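PDB 3FMC: putative succinylglutamate desuccinylase / aspartoacylase from Shewanella amazonensis, which probably acts as a zinc-dependent hydrolase of the succinylglutamate desuccinylase / aspartoacylase family, its substrate not established. Local coordinates for residues 178-188 against 194-203. Residues are numbered along the deposited sequence; the frame is centred on the assembly and turned at random.
Sequences CKHLYCPEYER and FSIPYTLLIP
Leu181 and Leu200 are joined in the backbone ladder between the parallel strands 179-184 and 198-202. Leu200 N donates to Leu181 O at 2.6 Å, nearly in line with the carbonyl. Leu181 N binds Tyr198 O, Cys183 N binds Leu200 O, and Ile202 N binds Cys183 O. Glu185 N, just past its strand, closes the ladder on Ile202 O at 2.9 Å.

Tyr182, Leu200 and Ile202 share one face. Tyr182 CG lies opposite the carbonyl carbon (chi1 -66°), which sets the ring alongside Leu200, both pointing the same way. Leu200 CD1 lies 3.3 Å from Tyr182 CE2. Ile202 crosses Tyr182 at about a right angle, its CG2 at the ring edge, 3.7 Å from Tyr182 CD2. With an alanine here, Leu200 CD1 and Ile202 CG2 would probably lose the ring they pack against, opening a gap on this face.

The two strands belong to the catalytic domain, whose family falls in the zinc exopeptidase clan. Strand 237-243 pairs antiparallel with 179-184, and strand 283-286 pairs with 198-202. Tyr182 lies near, without touching, His43, Glu46 and His172, a possible empty metal site.

Leu181, Thr199, Cys183 and Leu201 occupy the other face. Thr199 OG1 (chi1 -57°) sits beside Leu181 CD2, leaving CG2 to reach Cys183 CB at 3.6 Å. From the loop before strand 198-202, Ile196 CG2 packs on His180 CA and beside Leu181 CB (3.9 Å).

His180 ND1 holds Cys178 O in the ring plane, which is likely to restrain the imidazole's rotation. A water donates to both Glu185 OE2 and Leu201 O. Lys179 NZ turns away to salt bridges with Asp253, Glu256 and Asp257.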
ATOM      1  N   CYS C 178     -19.114 -12.338 -12.865  1.00 17.01           N
ATOM      2  CA  CYS C 178     -19.596 -13.551 -13.507  1.00 15.01           C
ATOM      3  C   CYS C 178     -18.534 -13.955 -14.520  1.00 14.54           C
ATOM      4  O   CYS C 178     -17.545 -13.250 -14.737  1.00 12.50           O
ATOM      5  CB  CYS C 178     -20.978 -13.333 -14.184  1.00 15.01           C
ATOM      6  SG  CYS C 178     -20.996 -12.328 -15.583  1.00 17.16           S
ATOM      7  N   LYS C 179     -18.695 -15.144 -15.100  1.00 13.29           N
ATOM      8  CA  LYS C 179     -17.783 -15.614 -16.151  1.00 14.94           C
ATOM      9  C   LYS C 179     -18.146 -14.889 -17.460  1.00 16.12           C
ATOM     10  O   LYS C 179     -19.311 -14.805 -17.867  1.00 15.65           O
ATOM     11  CB  LYS C 179     -17.914 -17.142 -16.347  1.00 13.36           C
ATOM     12  CG  LYS C 179     -17.702 -17.904 -15.097  1.00 16.19           C
ATOM     13  CD  LYS C 179     -17.699 -19.409 -15.331  1.00 17.67           C
ATOM     14  CE  LYS C 179     -17.557 -20.136 -14.041  1.00 17.11           C
ATOM     15  NZ  LYS C 179     -17.555 -21.597 -14.258  1.00 18.82           N
ATOM     16  N   HIS C 180     -17.131 -14.361 -18.103  1.00 13.26           N
ATOM     17  CA  HIS C 180     -17.259 -13.656 -19.347  1.00 13.15           C
ATOM     18  C   HIS C 180     -16.034 -13.875 -20.221  1.00 14.38           C
ATOM     19  O   HIS C 180     -14.988 -14.339 -19.767  1.00 15.19           O
ATOM     20  CB  HIS C 180     -17.665 -12.170 -19.190  1.00 12.73           C
ATOM     21  CG  HIS C 180     -16.717 -11.327 -18.384  1.00 10.21           C
ATOM     22  ND1 HIS C 180     -16.585 -11.453 -17.012  1.00 14.57           N
ATOM     23  CD2 HIS C 180     -15.943 -10.287 -18.745  1.00 15.43           C
ATOM     24  CE1 HIS C 180     -15.737 -10.536 -16.582  1.00 12.59           C
ATOM     25  NE2 HIS C 180     -15.330  -9.823 -17.617  1.00 15.13           N
ATOM     26  N   LEU C 181     -16.181 -13.534 -21.474  1.00 13.51           N
ATOM     27  CA  LEU C 181     -15.157 -13.776 -22.480  1.00 15.14           C
ATOM     28  C   LEU C 181     -14.946 -12.607 -23.389  1.00 15.05           C
ATOM     29  O   LEU C 181     -15.921 -11.951 -23.810  1.00 16.47           O
ATOM     30  CB  LEU C 181     -15.603 -14.945 -23.343  1.00 17.29           C
ATOM     31  CG  LEU C 181     -14.812 -15.443 -24.560  1.00 15.33           C
ATOM     32  CD1 LEU C 181     -13.456 -16.106 -24.178  1.00 15.67           C
ATOM     33  CD2 LEU C 181     -15.657 -16.450 -25.436  1.00 12.34           C
ATOM     34  N   TYR C 182     -13.680 -12.311 -23.640  1.00 14.61           N
ATOM     35  CA  TYR C 182     -13.292 -11.384 -24.682  1.00 14.49           C
ATOM     36  C   TYR C 182     -12.896 -12.230 -25.913  1.00 16.06           C
ATOM     37  O   TYR C 182     -12.036 -13.170 -25.849  1.00 17.51           O
ATOM     38  CB  TYR C 182     -12.165 -10.461 -24.293  1.00 14.79           C
ATOM     39  CG  TYR C 182     -12.494  -9.466 -23.199  1.00 15.74           C
ATOM     40  CD1 TYR C 182     -12.458  -9.818 -21.860  1.00 17.71           C
ATOM     41  CD2 TYR C 182     -12.815  -8.158 -23.519  1.00 19.57           C
ATOM     42  CE1 TYR C 182     -12.746  -8.893 -20.860  1.00 17.71           C
ATOM     43  CE2 TYR C 182     -13.134  -7.271 -22.573  1.00 15.84           C
ATOM     44  CZ  TYR C 182     -13.088  -7.599 -21.241  1.00 18.21           C
ATOM     45  OH  TYR C 182     -13.376  -6.624 -20.306  1.00 17.44           O
ATOM     46  N   CYS C 183     -13.508 -11.866 -27.029  1.00 15.59           N
ATOM     47  CA  CYS C 183     -13.392 -12.597 -28.285  1.00 16.89           C
ATOM     48  C   CYS C 183     -13.294 -11.580 -29.407  1.00 13.65           C
ATOM     49  O   CYS C 183     -14.142 -10.682 -29.490  1.00 16.28           O
ATOM     50  CB  CYS C 183     -14.623 -13.466 -28.478  1.00 21.47           C
ATOM     51  SG  CYS C 183     -14.493 -14.565 -29.935  1.00 21.52           S
ATOM     52  N   PRO C 184     -12.278 -11.697 -30.275  1.00 14.82           N
ATOM     53  CA  PRO C 184     -12.136 -10.782 -31.404  1.00 18.25           C
ATOM     54  C   PRO C 184     -13.258 -11.003 -32.396  1.00 15.56           C
ATOM     55  O   PRO C 184     -13.723 -12.135 -32.562  1.00 16.33           O
ATOM     56  CB  PRO C 184     -10.825 -11.181 -32.056  1.00 20.98           C
ATOM     57  CG  PRO C 184     -10.231 -12.248 -31.165  1.00 17.37           C
ATOM     58  CD  PRO C 184     -11.203 -12.701 -30.196  1.00 18.15           C
ATOM     59  N   GLU C 185     -13.674  -9.921 -33.036  1.00 18.59           N
ATOM     60  CA  GLU C 185     -14.781  -9.983 -33.994  1.00 18.17           C
ATOM     61  C   GLU C 185     -14.557 -11.006 -35.093  1.00 18.99           C
ATOM     62  O   GLU C 185     -15.515 -11.605 -35.542  1.00 21.73           O
ATOM     63  CB  GLU C 185     -15.042  -8.600 -34.598  1.00 18.07           C
ATOM     64  CG  GLU C 185     -15.573  -7.591 -33.627  1.00 17.89           C
ATOM     65  CD  GLU C 185     -15.800  -6.254 -34.271  1.00 25.29           C
ATOM     66  OE1 GLU C 185     -16.230  -6.234 -35.453  1.00 27.29           O
ATOM     67  OE2 GLU C 185     -15.541  -5.227 -33.620  1.00 21.78           O
ATOM     68  N   TYR C 186     -13.306 -11.234 -35.511  1.00 19.16           N
ATOM     69  CA  TYR C 186     -13.011 -12.196 -36.584  1.00 20.47           C
ATOM     70  C   TYR C 186     -13.255 -13.692 -36.194  1.00 21.37           C
ATOM     71  O   TYR C 186     -13.274 -14.559 -37.081  1.00 21.67           O
ATOM     72  CB  TYR C 186     -11.584 -12.026 -37.143  1.00 15.41           C
ATOM     73  CG  TYR C 186     -10.497 -12.475 -36.197  1.00 16.97           C
ATOM     74  CD1 TYR C 186     -10.106 -13.809 -36.136  1.00 20.35           C
ATOM     75  CD2 TYR C 186      -9.863 -11.563 -35.343  1.00 14.48           C
ATOM     76  CE1 TYR C 186      -9.141 -14.235 -35.241  1.00 22.95           C
ATOM     77  CE2 TYR C 186      -8.853 -11.974 -34.479  1.00 14.68           C
ATOM     78  CZ  TYR C 186      -8.505 -13.311 -34.421  1.00 15.41           C
ATOM     79  OH  TYR C 186      -7.522 -13.757 -33.561  1.00 18.92           O
ATOM     80  N   GLU C 187     -13.416 -14.017 -34.909  1.00 19.29           N
ATOM     81  CA  GLU C 187     -13.728 -15.368 -34.523  1.00 20.37           C
ATOM     82  C   GLU C 187     -14.862 -15.430 -33.531  1.00 21.99           C
ATOM     83  O   GLU C 187     -14.767 -16.080 -32.496  1.00 20.31           O
ATOM     84  CB  GLU C 187     -12.507 -16.140 -33.989  1.00 19.35           C
ATOM     85  CG  GLU C 187     -12.739 -17.664 -34.006  1.00 21.14           C
ATOM     86  CD  GLU C 187     -11.599 -18.454 -33.363  1.00 23.02           C
ATOM     87  OE1 GLU C 187     -10.531 -17.853 -33.191  1.00 23.51           O
ATOM     88  OE2 GLU C 187     -11.774 -19.657 -33.027  1.00 20.16           O
ATOM     89  N   ARG C 188     -15.958 -14.765 -33.885  1.00 21.27           N
ATOM     90  CA  ARG C 188     -17.185 -14.787 -33.096  1.00 22.82           C
ATOM     91  C   ARG C 188     -17.662 -16.212 -32.774  1.00 20.22           C
ATOM     92  O   ARG C 188     -18.196 -16.477 -31.693  1.00 20.61           O
ATOM     93  CB  ARG C 188     -18.254 -14.007 -33.851  1.00 24.37           C
ATOM     94  CG  ARG C 188     -19.612 -14.142 -33.227  1.00 32.81           C
ATOM     95  CD  ARG C 188     -20.576 -13.189 -33.838  1.00 31.51           C
ATOM     96  NE  ARG C 188     -21.919 -13.612 -33.510  1.00 41.34           N
ATOM     97  CZ  ARG C 188     -22.999 -12.862 -33.686  1.00 41.23           C
ATOM     98  NH1 ARG C 188     -22.867 -11.631 -34.181  1.00 34.85           N
ATOM     99  NH2 ARG C 188     -24.201 -13.358 -33.357  1.00 39.99           N
ATOM    100  N   PHE C 194     -16.946 -22.448 -25.676  1.00 20.96           N
ATOM    101  CA  PHE C 194     -16.685 -22.306 -24.255  1.00 20.17           C
ATOM    102  C   PHE C 194     -18.015 -22.328 -23.459  1.00 20.00           C
ATOM    103  O   PHE C 194     -19.088 -22.240 -24.059  1.00 20.57           O
ATOM    104  CB  PHE C 194     -15.897 -21.010 -23.974  1.00 20.97           C
ATOM    105  CG  PHE C 194     -14.537 -20.972 -24.633  1.00 16.45           C
ATOM    106  CD1 PHE C 194     -13.426 -21.519 -24.004  1.00 17.61           C
ATOM    107  CD2 PHE C 194     -14.368 -20.397 -25.872  1.00 20.45           C
ATOM    108  CE1 PHE C 194     -12.182 -21.492 -24.622  1.00 14.20           C
ATOM    109  CE2 PHE C 194     -13.114 -20.350 -26.479  1.00 20.01           C
ATOM    110  CZ  PHE C 194     -12.032 -20.886 -25.844  1.00 18.55           C
ATOM    111  N   SER C 195     -17.903 -22.494 -22.146  1.00 18.88           N
ATOM    112  CA  SER C 195     -19.027 -22.512 -21.199  1.00 24.14           C
ATOM    113  C   SER C 195     -19.127 -21.138 -20.484  1.00 22.40           C
ATOM    114  O   SER C 195     -19.095 -21.035 -19.244  1.00 21.15           O
ATOM    115  CB  SER C 195     -18.805 -23.629 -20.188  1.00 24.36           C
ATOM    116  OG  SER C 195     -18.728 -24.873 -20.882  1.00 27.90           O
ATOM    117  N   ILE C 196     -19.265 -20.107 -21.316  1.00 20.42           N
ATOM    118  CA  ILE C 196     -19.275 -18.726 -20.850  1.00 17.32           C
ATOM    119  C   ILE C 196     -20.513 -17.998 -21.391  1.00 13.26           C
ATOM    120  O   ILE C 196     -20.649 -17.791 -22.607  1.00 17.42           O
ATOM    121  CB  ILE C 196     -17.962 -18.034 -21.258  1.00 14.52           C
ATOM    122  CG1 ILE C 196     -16.765 -18.803 -20.633  1.00 17.85           C
ATOM    123  CG2 ILE C 196     -17.979 -16.564 -20.756  1.00 17.13           C
ATOM    124  CD1 ILE C 196     -15.355 -18.340 -21.005  1.00 18.19           C
ATOM    125  N   PRO C 197     -21.392 -17.560 -20.476  1.00 18.93           N
ATOM    126  CA  PRO C 197     -22.672 -16.946 -20.869  1.00 17.00           C
ATOM    127  C   PRO C 197     -22.576 -15.585 -21.553  1.00 16.16           C
ATOM    128  O   PRO C 197     -23.448 -15.244 -22.327  1.00 18.67           O
ATOM    129  CB  PRO C 197     -23.441 -16.889 -19.531  1.00 18.63           C
ATOM    130  CG  PRO C 197     -22.404 -16.792 -18.468  1.00 25.17           C
ATOM    131  CD  PRO C 197     -21.220 -17.604 -19.011  1.00 21.39           C
ATOM    132  N   TYR C 198     -21.513 -14.809 -21.293  1.00 16.28           N
ATOM    133  CA  TYR C 198     -21.408 -13.436 -21.821  1.00 15.44           C
ATOM    134  C   TYR C 198     -20.092 -13.163 -22.499  1.00 15.49           C
ATOM    135  O   TYR C 198     -19.022 -13.377 -21.918  1.00 17.20           O
ATOM    136  CB  TYR C 198     -21.669 -12.442 -20.673  1.00 15.52           C
ATOM    137  CG  TYR C 198     -23.108 -12.523 -20.167  1.00 14.53           C
ATOM    138  CD1 TYR C 198     -24.147 -11.984 -20.929  1.00 19.28           C
ATOM    139  CD2 TYR C 198     -23.440 -13.198 -19.016  1.00 15.72           C
ATOM    140  CE1 TYR C 198     -25.462 -12.097 -20.530  1.00 18.83           C
ATOM    141  CE2 TYR C 198     -24.775 -13.280 -18.597  1.00 22.41           C
ATOM    142  CZ  TYR C 198     -25.767 -12.733 -19.380  1.00 20.52           C
ATOM    143  OH  TYR C 198     -27.106 -12.786 -19.005  1.00 27.65           O
ATOM    144  N   THR C 199     -20.158 -12.673 -23.730  1.00 15.27           N
ATOM    145  CA  THR C 199     -18.963 -12.430 -24.519  1.00 17.30           C
ATOM    146  C   THR C 199     -18.902 -10.976 -25.037  1.00 19.01           C
ATOM    147  O   THR C 199     -19.878 -10.442 -25.541  1.00 15.55           O
ATOM    148  CB  THR C 199     -18.876 -13.403 -25.731  1.00 25.38           C
ATOM    149  OG1 THR C 199     -18.919 -14.824 -25.286  1.00 22.77           O
ATOM    150  CG2 THR C 199     -17.639 -13.099 -26.572  1.00 18.61           C
ATOM    151  N   LEU C 200     -17.728 -10.368 -24.901  1.00 17.76           N
ATOM    152  CA  LEU C 200     -17.420  -9.049 -25.451  1.00 16.79           C
ATOM    153  C   LEU C 200     -16.673  -9.278 -26.753  1.00 14.84           C
ATOM    154  O   LEU C 200     -15.615  -9.927 -26.767  1.00 17.26           O
ATOM    155  CB  LEU C 200     -16.532  -8.238 -24.489  1.00 17.37           C
ATOM    156  CG  LEU C 200     -17.242  -7.797 -23.210  1.00 23.77           C
ATOM    157  CD1 LEU C 200     -16.358  -7.451 -22.066  1.00 37.74           C
ATOM    158  CD2 LEU C 200     -18.190  -6.636 -23.560  1.00 19.55           C
ATOM    159  N   LEU C 201     -17.254  -8.814 -27.857  1.00 15.62           N
ATOM    160  CA  LEU C 201     -16.634  -8.875 -29.185  1.00 15.81           C
ATOM    161  C   LEU C 201     -15.782  -7.634 -29.378  1.00 16.42           C
ATOM    162  O   LEU C 201     -16.269  -6.486 -29.316  1.00 16.57           O
ATOM    163  CB  LEU C 201     -17.711  -9.020 -30.273  1.00 16.05           C
ATOM    164  CG  LEU C 201     -18.598 -10.271 -30.214  1.00 16.81           C
ATOM    165  CD1 LEU C 201     -19.764 -10.186 -31.193  1.00 21.54           C
ATOM    166  CD2 LEU C 201     -17.770 -11.532 -30.460  1.00 15.99           C
ATOM    167  N   ILE C 202     -14.482  -7.854 -29.618  1.00 14.44           N
ATOM    168  CA  ILE C 202     -13.504  -6.771 -29.609  1.00 16.87           C
ATOM    169  C   ILE C 202     -12.870  -6.545 -30.976  1.00 19.09           C
ATOM    170  O   ILE C 202     -12.667  -7.493 -31.753  1.00 20.59           O
ATOM    171  CB  ILE C 202     -12.449  -6.963 -28.439  1.00 16.61           C
ATOM    172  CG1 ILE C 202     -11.439  -8.083 -28.725  1.00 18.07           C
ATOM    173  CG2 ILE C 202     -13.145  -7.202 -27.066  1.00 12.92           C
ATOM    174  CD1 ILE C 202     -10.321  -8.115 -27.651  1.00 15.36           C
ATOM    175  N   PRO C 203     -12.555  -5.281 -31.291  1.00 17.83           N
ATOM    176  CA  PRO C 203     -12.052  -4.914 -32.602  1.00 17.98           C
ATOM    177  C   PRO C 203     -10.549  -5.051 -32.765  1.00 18.24           C
ATOM    178  O   PRO C 203      -9.835  -5.396 -31.814  1.00 17.14           O
ATOM    179  CB  PRO C 203     -12.414  -3.443 -32.697  1.00 18.91           C
ATOM    180  CG  PRO C 203     -12.290  -2.947 -31.295  1.00 23.74           C
ATOM    181  CD  PRO C 203     -12.713  -4.101 -30.420  1.00 17.39           C
TER
HETATM  182  O   HOH W   1     -15.969  -4.528 -31.015  1.00 19.11           O